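Local coordinates for protein cellulase (Soil metagenome, PDB 5I2U) that probably hydrolyses the beta-1,4-glucosidic bonds of cellulose, as a halotolerant TIM-barrel cellulase of glycoside hydrolase family 5, at residues H222-H228 with E250-A256; G258-L262 with N290-S294; L56-G62 with S280-V286; D200-H204 with W231-T236; I217-F223 with I244-S249. One frame throughout, in Å; residues are numbered along the deposited sequence. Where two conformers were deposited one is given.

Overall arrangement
All five contacts belong to one eight-stranded parallel TIM barrel. Contact 3 joins the first and last strands, 57-61 and 281-286, and so closes the barrel. Contacts 5 and 1 follow one another along strands 217-224 and 246-252 and share His222 and Phe223; their centres lie about 14 Å apart. Contact 2 lies in the loops beyond strands 246-252 and 281-286, its centre about 10 Å from that of contact 1. Contact 4 packs two helices outside the barrel; the centres of contacts 4 and 5 are about 10 Å apart. Contacts 1, 4 and 5 fall between the halves of contact 3. Contacts 1 and 2 thus shape the C-terminal mouth, where TIM-barrel enzymes carry their active sites.

Contact 1: residues H222-H228 with E250-A256; sequences HFYAATH and ECGGSEA
Tyr224 lies against Gly252 where strands 217-224 and 246-252 of the TIM barrel run out into their C-terminal loops. The buried half is tight. Gly252 N donates to Phe223 O at 3.0 Å, in the carbonyl plane, and Ala225 N to Gly252 O at 2.8 Å. The Tyr224 ring turns one face to Gly252 N. A CB at Gly252 would clash with Tyr224 CE2. Tyr224 OH donates to Glu250 OE2 at 2.6 Å, on the anti side and somewhat out of the carboxylate plane. OE2 also bonds a glycerol, probably from the crystallisation liquor, and OE1 pairs with Arg89, consistent with a pocket at the barrel mouth. Glu250, at the end of the seventh strand, is probably the nucleophile, as in family 5 relatives. Its CB sits 3.3 Å from the centroid of the His222 ring, over the face. Cys251 CB covers one face of Phe223 nearer the rim, and its sulfur approaches the ring obliquely. The outer half is looser and partly open to solvent. Ala226 N reaches Ser254 O at 3.2 Å from above the carbonyl plane. Thr227 OG1 lies anti to its own carbonyl carbon (chi1 -54°), and there it accepts Ala256 N at 2.7 Å.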
# COMPACT_ATOMS: atom_id res chain seq x y z
N HIS A 222 2.79 8.05 3.83
CA HIS A 222 4.03 7.29 3.73
C HIS A 222 5.11 7.87 4.64
O HIS A 222 5.36 9.08 4.62
CB HIS A 222 4.54 7.26 2.29
CG HIS A 222 3.67 6.49 1.34
ND1 HIS A 222 4.03 6.27 0.04
CD2 HIS A 222 2.47 5.88 1.50
CE1 HIS A 222 3.10 5.56 -0.57
NE2 HIS A 222 2.14 5.31 0.30
N PHE A 223 5.75 7.02 5.43
CA PHE A 223 6.86 7.44 6.28
C PHE A 223 8.05 6.49 6.14
O PHE A 223 7.88 5.31 5.88
CB PHE A 223 6.43 7.55 7.75
CG PHE A 223 6.20 6.22 8.40
CD1 PHE A 223 7.26 5.50 8.95
CD2 PHE A 223 4.92 5.69 8.49
CE1 PHE A 223 7.05 4.27 9.54
CE2 PHE A 223 4.71 4.46 9.08
CZ PHE A 223 5.77 3.75 9.61
N TYR A 224 9.24 7.03 6.40
CA TYR A 224 10.50 6.31 6.42
C TYR A 224 11.17 6.76 7.70
O TYR A 224 11.54 7.93 7.84
CB TYR A 224 11.31 6.56 5.16
CG TYR A 224 10.73 5.72 4.05
CD1 TYR A 224 9.62 6.16 3.34
CD2 TYR A 224 11.21 4.44 3.81
CE1 TYR A 224 9.02 5.36 2.37
CE2 TYR A 224 10.63 3.64 2.83
CZ TYR A 224 9.54 4.10 2.12
OH TYR A 224 8.96 3.31 1.16
N ALA A 225 11.27 5.83 8.64
CA ALA A 225 11.50 6.15 10.05
C ALA A 225 12.84 6.84 10.35
O ALA A 225 12.93 7.58 11.34
CB ALA A 225 11.32 4.91 10.91
N ALA A 226 13.85 6.62 9.52
CA ALA A 226 15.16 7.25 9.73
C ALA A 226 15.24 8.70 9.21
O ALA A 226 16.23 9.38 9.47
CB ALA A 226 16.26 6.40 9.10
N THR A 227 14.23 9.15 8.47
CA THR A 227 14.18 10.49 7.90
C THR A 227 13.09 11.35 8.54
O THR A 227 13.36 12.46 9.00
CB THR A 227 13.93 10.42 6.39
OG1 THR A 227 14.89 9.56 5.79
CG2 THR A 227 14.01 11.81 5.74
N HIS A 228 11.87 10.82 8.55
CA HIS A 228 10.70 11.60 8.90
C HIS A 228 10.47 11.53 10.40
O HIS A 228 10.14 10.47 10.95
CB HIS A 228 9.48 11.13 8.09
CG HIS A 228 9.66 11.30 6.60
ND1 HIS A 228 9.47 10.27 5.70
CD2 HIS A 228 10.03 12.37 5.87
CE1 HIS A 228 9.71 10.70 4.48
NE2 HIS A 228 10.06 11.97 4.55
N GLU A 250 2.46 2.60 2.36
CA GLU A 250 3.88 2.33 2.20
C GLU A 250 4.66 2.95 3.34
O GLU A 250 4.44 4.12 3.68
CB GLU A 250 4.37 2.93 0.90
CG GLU A 250 5.73 2.45 0.46
CD GLU A 250 6.21 3.21 -0.74
OE1 GLU A 250 5.61 3.04 -1.83
OE2 GLU A 250 7.18 3.98 -0.58
N CYS A 251 5.55 2.16 3.94
CA CYS A 251 6.44 2.68 4.95
C CYS A 251 7.67 1.83 5.12
O CYS A 251 7.71 0.67 4.69
CB CYS A 251 5.73 2.83 6.32
SG CYS A 251 5.15 1.32 7.11
N GLY A 252 8.66 2.39 5.80
CA GLY A 252 9.87 1.65 6.12
C GLY A 252 10.70 2.20 7.26
O GLY A 252 10.42 3.29 7.79
N GLY A 253 11.70 1.42 7.65
CA GLY A 253 12.65 1.78 8.70
C GLY A 253 13.88 2.46 8.18
O GLY A 253 14.61 3.10 8.95
N SER A 254 14.11 2.35 6.87
CA SER A 254 15.23 3.00 6.20
C SER A 254 15.05 4.54 6.14
O SER A 254 14.10 5.08 6.70
CB SER A 254 15.38 2.43 4.79
OG SER A 254 14.33 2.90 3.94
N GLU A 255 15.97 5.22 5.45
CA GLU A 255 15.79 6.64 5.12
C GLU A 255 14.87 6.78 3.91
O GLU A 255 14.57 5.79 3.24
CB GLU A 255 17.16 7.34 4.91
CG GLU A 255 18.10 7.25 6.11
CD GLU A 255 19.44 7.97 5.92
OE1 GLU A 255 19.54 8.93 5.13
OE2 GLU A 255 20.42 7.56 6.58
N ALA A 256 14.43 8.01 3.62
CA ALA A 256 13.38 8.27 2.61
C ALA A 256 13.73 7.83 1.18
O ALA A 256 12.85 7.43 0.42
CB ALA A 256 12.98 9.74 2.63

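Contact 2: residues G258-L262 with N290-S294; sequences GDGRL and NETCS
Thr292 OG1 donates to Gly260 O at 2.5 Å, in the carbonyl plane, and so ties together two loops of the TIM barrel. The loops follow strands 246-252 and 281-286, and Thr292 lies in a type I beta turn from Glu291 to Ser294. Its backbone is held too. Thr292 N donates to Asp259 OD1 at 3.0 Å, meeting the oxygen from above the carboxylate plane. Asp259 CG extends away from its own backbone N (chi1 -150°), which brings OD1 over the turn. One residue on, Cys293 N donates to Gly258 O at 2.8 Å. At the backbone angles of Gly258 a CB would jam against the carbonyl O of the preceding residue, and it would also clash with Cys293 SG. The sulfur instead rests 3.5 Å from Gly258 CA. On the apolar side, Thr292 CG2 comes 4.0 Å from Leu262 CB. Lys312 NZ bonds Glu291 O and Ser294 O, holding both ends of the turn. Glu291 OE1 bonds a glycerol, which suggests that this loop borders a pocket. The same carboxylate also braces the turn from within: Ser294 OG donates at 2.7 Å to Glu291 OE2, on its anti lone pair.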
# COMPACT_ATOMS: atom_id res chain seq x y z
N GLY A 258 15.16 5.09 0.47
CA GLY A 258 15.16 3.63 0.48
C GLY A 258 16.48 3.03 0.93
O GLY A 258 16.62 1.82 0.96
N ASP A 259 17.43 3.88 1.28
CA ASP A 259 18.78 3.46 1.68
C ASP A 259 19.19 4.17 2.98
O ASP A 259 18.32 4.58 3.74
CB ASP A 259 19.77 3.73 0.53
CG ASP A 259 20.94 2.75 0.50
OD1 ASP A 259 20.98 1.81 1.33
OD2 ASP A 259 21.84 2.94 -0.34
N GLY A 260 20.49 4.24 3.27
CA GLY A 260 20.98 4.83 4.51
C GLY A 260 20.67 4.00 5.75
O GLY A 260 20.51 2.78 5.66
N ARG A 261 20.59 4.68 6.89
CA ARG A 261 20.45 4.04 8.19
C ARG A 261 19.14 3.26 8.33
O ARG A 261 18.11 3.65 7.77
CB ARG A 261 20.50 5.11 9.29
CG ARG A 261 20.58 4.58 10.72
CD ARG A 261 20.87 5.71 11.69
NE ARG A 261 19.77 6.68 11.73
CZ ARG A 261 18.73 6.64 12.57
NH1 ARG A 261 18.62 5.69 13.51
NH2 ARG A 261 17.79 7.58 12.48
N LEU A 262 19.20 2.16 9.08
CA LEU A 262 18.00 1.48 9.52
C LEU A 262 17.70 2.02 10.92
O LEU A 262 18.41 1.72 11.86
CB LEU A 262 18.20 -0.04 9.53
CG LEU A 262 16.96 -0.90 9.81
CD1 LEU A 262 15.80 -0.59 8.86
CD2 LEU A 262 17.31 -2.38 9.74
N ASN A 290 20.76 -3.64 -3.61
CA ASN A 290 21.68 -3.29 -2.52
C ASN A 290 21.30 -1.96 -1.87
O ASN A 290 22.04 -0.96 -1.96
CB ASN A 290 23.14 -3.23 -2.97
CG ASN A 290 24.10 -3.01 -1.81
OD1 ASN A 290 23.82 -3.42 -0.69
ND2 ASN A 290 25.20 -2.34 -2.08
N GLU A 291 20.17 -1.97 -1.19
CA GLU A 291 19.64 -0.80 -0.47
C GLU A 291 19.03 -1.31 0.84
O GLU A 291 18.53 -2.44 0.91
CB GLU A 291 18.58 -0.06 -1.32
CG GLU A 291 17.33 -0.90 -1.59
CD GLU A 291 16.34 -0.31 -2.57
OE1 GLU A 291 16.41 0.90 -2.87
OE2 GLU A 291 15.49 -1.09 -3.04
N THR A 292 19.07 -0.46 1.86
CA THR A 292 18.53 -0.78 3.19
C THR A 292 17.06 -1.22 3.15
O THR A 292 16.70 -2.18 3.83
CB THR A 292 18.69 0.43 4.14
OG1 THR A 292 20.06 0.85 4.13
CG2 THR A 292 18.29 0.07 5.56
N CYS A 293 16.23 -0.54 2.36
CA CYS A 293 14.79 -0.88 2.27
C CYS A 293 14.45 -2.18 1.50
O CYS A 293 13.29 -2.61 1.55
CB CYS A 293 13.99 0.28 1.66
SG CYS A 293 13.99 0.35 -0.16
N SER A 294 15.41 -2.81 0.82
CA SER A 294 15.15 -4.07 0.07
C SER A 294 15.31 -5.19 1.06
O SER A 294 16.39 -5.39 1.61
CB SER A 294 16.14 -4.25 -1.10
OG SER A 294 15.61 -3.74 -2.32

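Contact 3: residues L56-G62 with S280-V286; sequences LRGASLG and SWVAWSV
Barrel closure brings Leu56 against Ser280, and from there strand 57-61 runs parallel to strand 281-286. Ser280 OG starts the ladder by accepting Leu56 N at 2.6 Å. Trp281 N then donates to Leu56 O, and Gly58 N to Trp281 O. Ala283 N to Gly58 O and Ser60 N to Ala283 O follow, both nearly straight. Arg57 CG lies over one face of the Trp281 indole, 3.5 Å from CE2. The Arg57 chain bends at chi2 (124°) and carries its guanidinium past the ring to Glu275, which also bonds Trp281 NE1. These are the first and last strands of the eight-stranded TIM barrel, and their segment axes cross at -33°. The peptide between Trp284 and Ser285 is cis, a feature familiar at this tryptophan in family 5 enzymes. Beyond it the pairing slips by one residue, and Val286 N donates to Ser60 O at 3.0 Å. Ser60 OG stands at the edge of the Trp284 ring, 3.5 Å from CE3, and donates to Leu61 O while also bonding Arg89. Gly62 CA covers a face of the same indole, 3.6 Å from CH2. On the other side of the sheet, Ala59 CB touches Val286 CG2 at 3.9 Å.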
# COMPACT_ATOMS: atom_id res chain seq x y z
N LEU A 56 -4.91 -3.93 9.07
CA LEU A 56 -4.13 -4.76 8.18
C LEU A 56 -2.64 -4.45 8.35
O LEU A 56 -2.24 -3.28 8.47
CB LEU A 56 -4.56 -4.55 6.74
CG LEU A 56 -6.03 -4.88 6.44
CD1 LEU A 56 -6.37 -4.45 5.04
CD2 LEU A 56 -6.33 -6.36 6.64
N ARG A 57 -1.83 -5.50 8.39
CA ARG A 57 -0.37 -5.40 8.45
C ARG A 57 0.21 -6.32 7.40
O ARG A 57 -0.14 -7.49 7.34
CB ARG A 57 0.14 -5.82 9.82
CG ARG A 57 -0.33 -4.93 10.96
CD ARG A 57 -1.03 -5.79 11.97
NE ARG A 57 -1.57 -5.06 13.10
CZ ARG A 57 -2.51 -5.55 13.91
NH1 ARG A 57 -2.98 -6.79 13.74
NH2 ARG A 57 -2.96 -4.80 14.92
N GLY A 58 1.09 -5.78 6.56
CA GLY A 58 1.75 -6.58 5.53
C GLY A 58 2.92 -5.90 4.84
O GLY A 58 3.56 -5.01 5.41
N ALA A 59 3.18 -6.32 3.62
CA ALA A 59 4.36 -5.92 2.87
C ALA A 59 4.03 -5.62 1.40
O ALA A 59 3.17 -6.26 0.82
CB ALA A 59 5.40 -7.02 2.97
N SER A 60 4.72 -4.62 0.84
CA SER A 60 4.60 -4.25 -0.56
C SER A 60 5.73 -4.87 -1.38
O SER A 60 6.89 -4.82 -0.98
CB SER A 60 4.67 -2.75 -0.72
OG SER A 60 4.42 -2.36 -2.06
N LEU A 61 5.37 -5.45 -2.52
CA LEU A 61 6.36 -5.78 -3.55
C LEU A 61 6.86 -4.43 -4.04
O LEU A 61 6.17 -3.42 -3.89
CB LEU A 61 5.74 -6.57 -4.70
CG LEU A 61 5.06 -7.90 -4.32
CD1 LEU A 61 4.42 -8.55 -5.53
CD2 LEU A 61 6.05 -8.86 -3.68
N GLY A 62 8.08 -4.40 -4.55
CA GLY A 62 8.61 -3.16 -5.10
C GLY A 62 8.12 -2.95 -6.52
O GLY A 62 7.46 -3.82 -7.10
N SER A 280 -3.76 0.92 9.63
CA SER A 280 -3.20 -0.20 8.88
C SER A 280 -1.88 0.20 8.23
O SER A 280 -1.69 1.37 7.92
CB SER A 280 -4.18 -0.70 7.82
OG SER A 280 -5.25 -1.39 8.43
N TRP A 281 -0.96 -0.76 8.06
CA TRP A 281 0.37 -0.45 7.49
C TRP A 281 0.98 -1.53 6.60
O TRP A 281 0.76 -2.71 6.79
CB TRP A 281 1.37 -0.01 8.58
CG TRP A 281 1.52 -0.90 9.75
CD1 TRP A 281 0.82 -0.84 10.92
CD2 TRP A 281 2.45 -1.99 9.90
NE1 TRP A 281 1.23 -1.83 11.78
CE2 TRP A 281 2.23 -2.55 11.18
CE3 TRP A 281 3.43 -2.55 9.06
CZ2 TRP A 281 2.98 -3.64 11.67
CZ3 TRP A 281 4.18 -3.64 9.54
CH2 TRP A 281 3.95 -4.17 10.83
N VAL A 282 1.75 -1.08 5.62
CA VAL A 282 2.39 -1.94 4.63
C VAL A 282 3.86 -1.53 4.53
O VAL A 282 4.19 -0.38 4.18
CB VAL A 282 1.71 -1.83 3.26
CG1 VAL A 282 2.13 -2.97 2.35
CG2 VAL A 282 0.18 -1.83 3.42
N ALA A 283 4.75 -2.48 4.82
CA ALA A 283 6.20 -2.21 4.80
C ALA A 283 6.80 -2.41 3.39
O ALA A 283 6.42 -3.35 2.68
CB ALA A 283 6.91 -3.10 5.81
N TRP A 284 7.74 -1.53 3.02
CA TRP A 284 8.42 -1.51 1.69
C TRP A 284 9.93 -1.82 1.83
O TRP A 284 10.57 -1.24 2.70
CB TRP A 284 8.27 -0.11 1.12
CG TRP A 284 8.97 0.21 -0.18
CD1 TRP A 284 10.27 0.60 -0.35
CD2 TRP A 284 8.39 0.17 -1.49
NE1 TRP A 284 10.54 0.79 -1.68
CE2 TRP A 284 9.40 0.54 -2.40
CE3 TRP A 284 7.12 -0.17 -1.98
CZ2 TRP A 284 9.18 0.61 -3.79
CZ3 TRP A 284 6.89 -0.09 -3.35
CH2 TRP A 284 7.92 0.31 -4.24
N SER A 285 10.55 -2.68 1.00
CA SER A 285 9.96 -3.43 -0.11
C SER A 285 10.52 -4.84 -0.16
O SER A 285 11.71 -5.08 0.19
CB SER A 285 10.23 -2.77 -1.47
OG SER A 285 11.61 -2.55 -1.71
N VAL A 286 9.69 -5.74 -0.67
CA VAL A 286 10.08 -7.13 -0.93
C VAL A 286 10.82 -7.12 -2.26
O VAL A 286 10.22 -7.26 -3.33
CB VAL A 286 8.88 -8.09 -0.99
CG1 VAL A 286 9.34 -9.51 -1.23
CG2 VAL A 286 8.05 -8.01 0.29

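Contact 4: residues D200-H204 with W231-T236; sequences DQDLH and WLRDRT
The guanidinium of Arg235 lies flat on the His204 ring, with centres 4.0 Å apart and planes at 26°. Trp231, one helical turn back, sets CZ3 over the opposite face, with its indole tilted rather than stacked. Arg235 reaches out with CG anti to the backbone N (chi1 -177°), then bends at chi3 to lay the group flat on His204. NH1 donates to Gln201 O at 2.9 Å. The oxygen lies in the guanidinium plane, but the donor stands well above the carbonyl plane. Asp202 OD1 adds a long salt bridge to Arg235 NH1 at 3.5 Å; its OD2 bonds His198. The Gln201 amide is turned 70° to the Trp231 ring, and OE1 meets the ring edge 3.5 Å from CH2. With an alanine in place of Arg235, Gln201 O would probably lose this N-H donor, Asp202 OD1 its positive mate, and the His204 ring the flat group on its face. His204 ND1 is buried here with no partner. Deeper in, Leu203 CD1 rests 3.4 Å from Thr236 OG1, which donates back to Leu232 O of its own helix. Leu203 and Thr236 also touch Met221 of strand 217-224. This is the helix layer of a TIM barrel: the start of helix 203-208 meets helix 230-241 over the strand that lies between them in sequence.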
# COMPACT_ATOMS: atom_id res chain seq x y z
N ASP A 200 2.61 11.66 -0.11
CA ASP A 200 1.56 11.42 0.89
C ASP A 200 1.94 11.95 2.29
O ASP A 200 1.75 11.25 3.29
CB ASP A 200 1.17 9.95 0.94
CG ASP A 200 1.04 9.33 -0.44
OD1 ASP A 200 0.29 9.89 -1.28
OD2 ASP A 200 1.69 8.29 -0.69
N GLN A 201 2.46 13.18 2.34
CA GLN A 201 2.73 13.89 3.61
C GLN A 201 1.77 15.06 3.87
O GLN A 201 1.66 15.50 5.01
CB GLN A 201 4.17 14.39 3.65
CG GLN A 201 5.22 13.29 3.68
CD GLN A 201 6.62 13.79 3.41
OE1 GLN A 201 6.91 14.98 3.57
NE2 GLN A 201 7.50 12.90 2.96
N ASP A 202 1.06 15.54 2.85
CA ASP A 202 0.22 16.74 2.99
C ASP A 202 -1.22 16.43 3.37
O ASP A 202 -2.15 16.90 2.74
CB ASP A 202 0.27 17.57 1.70
CG ASP A 202 1.65 18.10 1.42
OD1 ASP A 202 2.49 18.07 2.33
OD2 ASP A 202 1.91 18.55 0.28
N LEU A 203 -1.38 15.68 4.46
CA LEU A 203 -2.70 15.36 5.00
C LEU A 203 -3.40 16.59 5.57
O LEU A 203 -4.62 16.67 5.54
CB LEU A 203 -2.59 14.29 6.09
CG LEU A 203 -2.13 12.90 5.67
CD1 LEU A 203 -1.92 12.06 6.92
CD2 LEU A 203 -3.13 12.23 4.75
N HIS A 204 -2.62 17.52 6.13
CA HIS A 204 -3.12 18.84 6.54
C HIS A 204 -3.82 19.66 5.41
O HIS A 204 -4.75 20.41 5.70
CB HIS A 204 -1.99 19.67 7.17
CG HIS A 204 -0.99 20.20 6.19
ND1 HIS A 204 -0.40 19.41 5.23
CD2 HIS A 204 -0.46 21.43 6.04
CE1 HIS A 204 0.44 20.14 4.51
NE2 HIS A 204 0.42 21.37 4.99
N TRP A 231 6.95 15.25 13.66
CA TRP A 231 5.99 16.13 13.00
C TRP A 231 4.95 15.39 12.14
O TRP A 231 3.75 15.70 12.22
CB TRP A 231 6.70 17.21 12.18
CG TRP A 231 7.59 16.72 11.07
CD1 TRP A 231 8.92 16.44 11.15
CD2 TRP A 231 7.22 16.49 9.70
NE1 TRP A 231 9.40 16.04 9.93
CE2 TRP A 231 8.38 16.06 9.02
CE3 TRP A 231 6.01 16.61 8.99
CZ2 TRP A 231 8.37 15.74 7.65
CZ3 TRP A 231 6.01 16.29 7.63
CH2 TRP A 231 7.18 15.86 6.98
N LEU A 232 5.40 14.40 11.38
CA LEU A 232 4.53 13.67 10.44
C LEU A 232 3.44 12.86 11.16
O LEU A 232 2.29 12.79 10.69
CB LEU A 232 5.38 12.78 9.52
CG LEU A 232 4.69 11.99 8.40
CD1 LEU A 232 3.72 12.83 7.59
CD2 LEU A 232 5.73 11.37 7.47
N ARG A 233 3.79 12.27 12.31
CA ARG A 233 2.80 11.61 13.18
C ARG A 233 1.78 12.59 13.77
O ARG A 233 0.59 12.26 13.87
CB ARG A 233 3.50 10.90 14.33
CG ARG A 233 4.35 9.71 13.94
CD ARG A 233 4.73 8.89 15.17
NE ARG A 233 5.67 9.60 16.04
CZ ARG A 233 7.00 9.56 15.95
NH1 ARG A 233 7.63 8.84 15.01
NH2 ARG A 233 7.74 10.27 16.81
N ASP A 234 2.27 13.78 14.14
CA ASP A 234 1.43 14.84 14.72
C ASP A 234 0.48 15.42 13.66
O ASP A 234 -0.72 15.60 13.93
CB ASP A 234 2.29 15.98 15.29
CG ASP A 234 3.10 15.56 16.50
OD1 ASP A 234 2.62 14.72 17.30
OD2 ASP A 234 4.21 16.10 16.69
N ARG A 235 1.03 15.69 12.47
CA ARG A 235 0.22 16.08 11.32
C ARG A 235 -0.84 15.03 10.99
O ARG A 235 -2.00 15.38 10.75
CB ARG A 235 1.09 16.28 10.10
CG ARG A 235 0.30 16.76 8.89
CD ARG A 235 1.21 16.97 7.70
NE ARG A 235 2.09 18.12 7.89
CZ ARG A 235 2.94 18.57 6.97
NH1 ARG A 235 3.06 17.97 5.78
NH2 ARG A 235 3.70 19.63 7.25
N THR A 236 -0.46 13.76 11.00
CA THR A 236 -1.41 12.68 10.71
C THR A 236 -2.51 12.61 11.77
O THR A 236 -3.68 12.51 11.42
CB THR A 236 -0.69 11.32 10.54
OG1 THR A 236 0.23 11.40 9.43
CG2 THR A 236 -1.67 10.20 10.29

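Contact 5: residues I217-F223 with I244-S249; sequences IMYTMHF and IPVFVS. With PO4 (phosphate ion), chain J.
Met221 and Val248 lie side by side and point the same way, with Met221 CE 3.8 Å from Val248 CG2. The Met221 chain bends at chi2 and chi3 to bring the methyl there. Val246 CG1 packs on Met221 CB at 4.0 Å, and Val248 CG1 also meets Phe223 CE2. Helix 230-241 covers this side, with Thr236 touching both Met221 and Val246. Further along, Tyr219 CD2 meets Ile244 CG2 at 3.4 Å, while Tyr219 OH bonds Ile211 N. On the barrel's inner side, Met218 CE touches Pro245 CB, and Met218 SD stands at the edge of the Phe247 ring, 4.0 Å from Phe247 CD2, a Met-aromatic contact. Between the side chains runs a short parallel ladder, in which Tyr219 N donates to Pro245 O and Phe247 N to Tyr219 O. The third rung is longer: Met221 N reaches Phe247 O at 3.3 Å from above the carbonyl plane. Val246 N points out of the pair and donates to a phosphate O4 at 3.0 Å; the ion probably came from the crystallisation liquor. At the inner polar edge, His222 NE2 donates to Ser249 OG at 2.8 Å, with the oxygen in the ring plane. His222 ND1 bonds Glu163, and Ser249 OG also bonds Glu159. A phenylalanine at His222 would probably leave Ser249 OG without its N-H donor and Glu163 without its ring partner. The outer side of this TIM-barrel strand pair is thus apolar; the inner side holds the Met218-Phe247 pair and, nearer the C-terminal end, a buried polar chain that fixes the imidazole's rotation and links Glu163 to Glu159.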
# COMPACT_ATOMS: atom_id res chain seq x y z
N ILE A 217 -13.46 5.47 1.20
CA ILE A 217 -12.13 5.91 0.82
C ILE A 217 -11.31 6.23 2.06
O ILE A 217 -11.87 6.55 3.12
CB ILE A 217 -12.14 7.09 -0.18
CG1 ILE A 217 -12.47 8.43 0.49
CG2 ILE A 217 -13.11 6.81 -1.32
CD1 ILE A 217 -11.95 9.61 -0.30
N MET A 218 -9.99 6.10 1.92
CA MET A 218 -9.03 6.56 2.91
C MET A 218 -7.90 7.28 2.21
O MET A 218 -7.70 7.14 1.01
CB MET A 218 -8.48 5.40 3.73
CG MET A 218 -9.55 4.47 4.25
SD MET A 218 -8.89 3.17 5.30
CE MET A 218 -8.74 4.04 6.88
N TYR A 219 -7.18 8.08 2.99
CA TYR A 219 -6.06 8.85 2.50
C TYR A 219 -4.75 8.20 2.94
O TYR A 219 -4.64 7.71 4.07
CB TYR A 219 -6.18 10.28 2.99
CG TYR A 219 -7.43 10.95 2.47
CD1 TYR A 219 -7.44 11.59 1.22
CD2 TYR A 219 -8.63 10.89 3.19
CE1 TYR A 219 -8.59 12.19 0.75
CE2 TYR A 219 -9.78 11.50 2.72
CZ TYR A 219 -9.76 12.15 1.50
OH TYR A 219 -10.91 12.73 1.02
N THR A 220 -3.76 8.15 2.04
CA THR A 220 -2.53 7.47 2.36
C THR A 220 -1.56 8.39 3.05
O THR A 220 -1.62 9.63 2.92
CB THR A 220 -1.89 6.77 1.14
OG1 THR A 220 -1.59 7.73 0.14
CG2 THR A 220 -2.85 5.71 0.58
N MET A 221 -0.68 7.77 3.83
CA MET A 221 0.47 8.45 4.41
C MET A 221 1.65 7.52 4.28
O MET A 221 1.51 6.33 4.55
CB MET A 221 0.20 8.80 5.88
CG MET A 221 1.24 9.72 6.50
SD MET A 221 2.65 8.87 7.25
CE MET A 221 1.90 8.22 8.74
N HIS A 222 2.79 8.05 3.83
CA HIS A 222 4.03 7.29 3.73
C HIS A 222 5.11 7.87 4.64
O HIS A 222 5.36 9.08 4.62
CB HIS A 222 4.54 7.26 2.29
CG HIS A 222 3.67 6.49 1.34
ND1 HIS A 222 4.03 6.27 0.04
CD2 HIS A 222 2.47 5.88 1.50
CE1 HIS A 222 3.10 5.56 -0.57
NE2 HIS A 222 2.14 5.31 0.30
N PHE A 223 5.75 7.02 5.43
CA PHE A 223 6.86 7.44 6.28
C PHE A 223 8.05 6.49 6.14
O PHE A 223 7.88 5.31 5.88
CB PHE A 223 6.43 7.55 7.75
CG PHE A 223 6.20 6.22 8.40
CD1 PHE A 223 7.26 5.50 8.95
CD2 PHE A 223 4.92 5.69 8.49
CE1 PHE A 223 7.05 4.27 9.54
CE2 PHE A 223 4.71 4.46 9.08
CZ PHE A 223 5.77 3.75 9.61
N ILE A 244 -10.30 12.72 8.83
CA ILE A 244 -9.61 12.14 7.68
C ILE A 244 -9.17 10.70 8.00
O ILE A 244 -8.32 10.49 8.87
CB ILE A 244 -8.38 12.99 7.30
CG1 ILE A 244 -8.78 14.47 7.05
CG2 ILE A 244 -7.68 12.43 6.06
CD1 ILE A 244 -9.92 14.68 6.05
N PRO A 245 -9.75 9.69 7.30
CA PRO A 245 -9.25 8.34 7.48
C PRO A 245 -7.85 8.18 6.86
O PRO A 245 -7.62 8.69 5.75
CB PRO A 245 -10.27 7.46 6.73
CG PRO A 245 -11.40 8.37 6.36
CD PRO A 245 -10.82 9.73 6.29
N VAL A 246 -6.96 7.47 7.56
CA VAL A 246 -5.55 7.33 7.18
C VAL A 246 -5.12 5.86 7.11
O VAL A 246 -5.26 5.12 8.08
CB VAL A 246 -4.65 8.05 8.20
CG1 VAL A 246 -3.17 7.84 7.87
CG2 VAL A 246 -5.00 9.53 8.25
N PHE A 247 -4.58 5.47 5.96
CA PHE A 247 -4.05 4.13 5.73
C PHE A 247 -2.61 4.32 5.27
O PHE A 247 -2.37 4.98 4.26
CB PHE A 247 -4.89 3.44 4.65
CG PHE A 247 -4.60 1.97 4.46
CD1 PHE A 247 -3.39 1.53 3.94
CD2 PHE A 247 -5.58 1.02 4.75
CE1 PHE A 247 -3.14 0.18 3.76
CE2 PHE A 247 -5.33 -0.33 4.57
CZ PHE A 247 -4.12 -0.75 4.06
N VAL A 248 -1.66 3.74 5.99
CA VAL A 248 -0.24 3.77 5.59
C VAL A 248 0.03 2.68 4.53
O VAL A 248 0.26 1.51 4.86
CB VAL A 248 0.67 3.61 6.83
CG1 VAL A 248 2.14 3.45 6.43
CG2 VAL A 248 0.50 4.81 7.75
N SER A 249 -0.05 3.06 3.25
CA SER A 249 0.08 2.09 2.15
C SER A 249 1.55 1.80 1.82
O SER A 249 1.85 0.85 1.07
CB SER A 249 -0.68 2.56 0.91
OG SER A 249 -0.17 3.79 0.43
P PO4 J . -7.52 5.66 11.32
O1 PO4 J . -6.36 4.75 11.03
O2 PO4 J . -7.07 6.82 12.17
O3 PO4 J . -8.57 4.86 12.05
O4 PO4 J . -8.03 6.19 10.01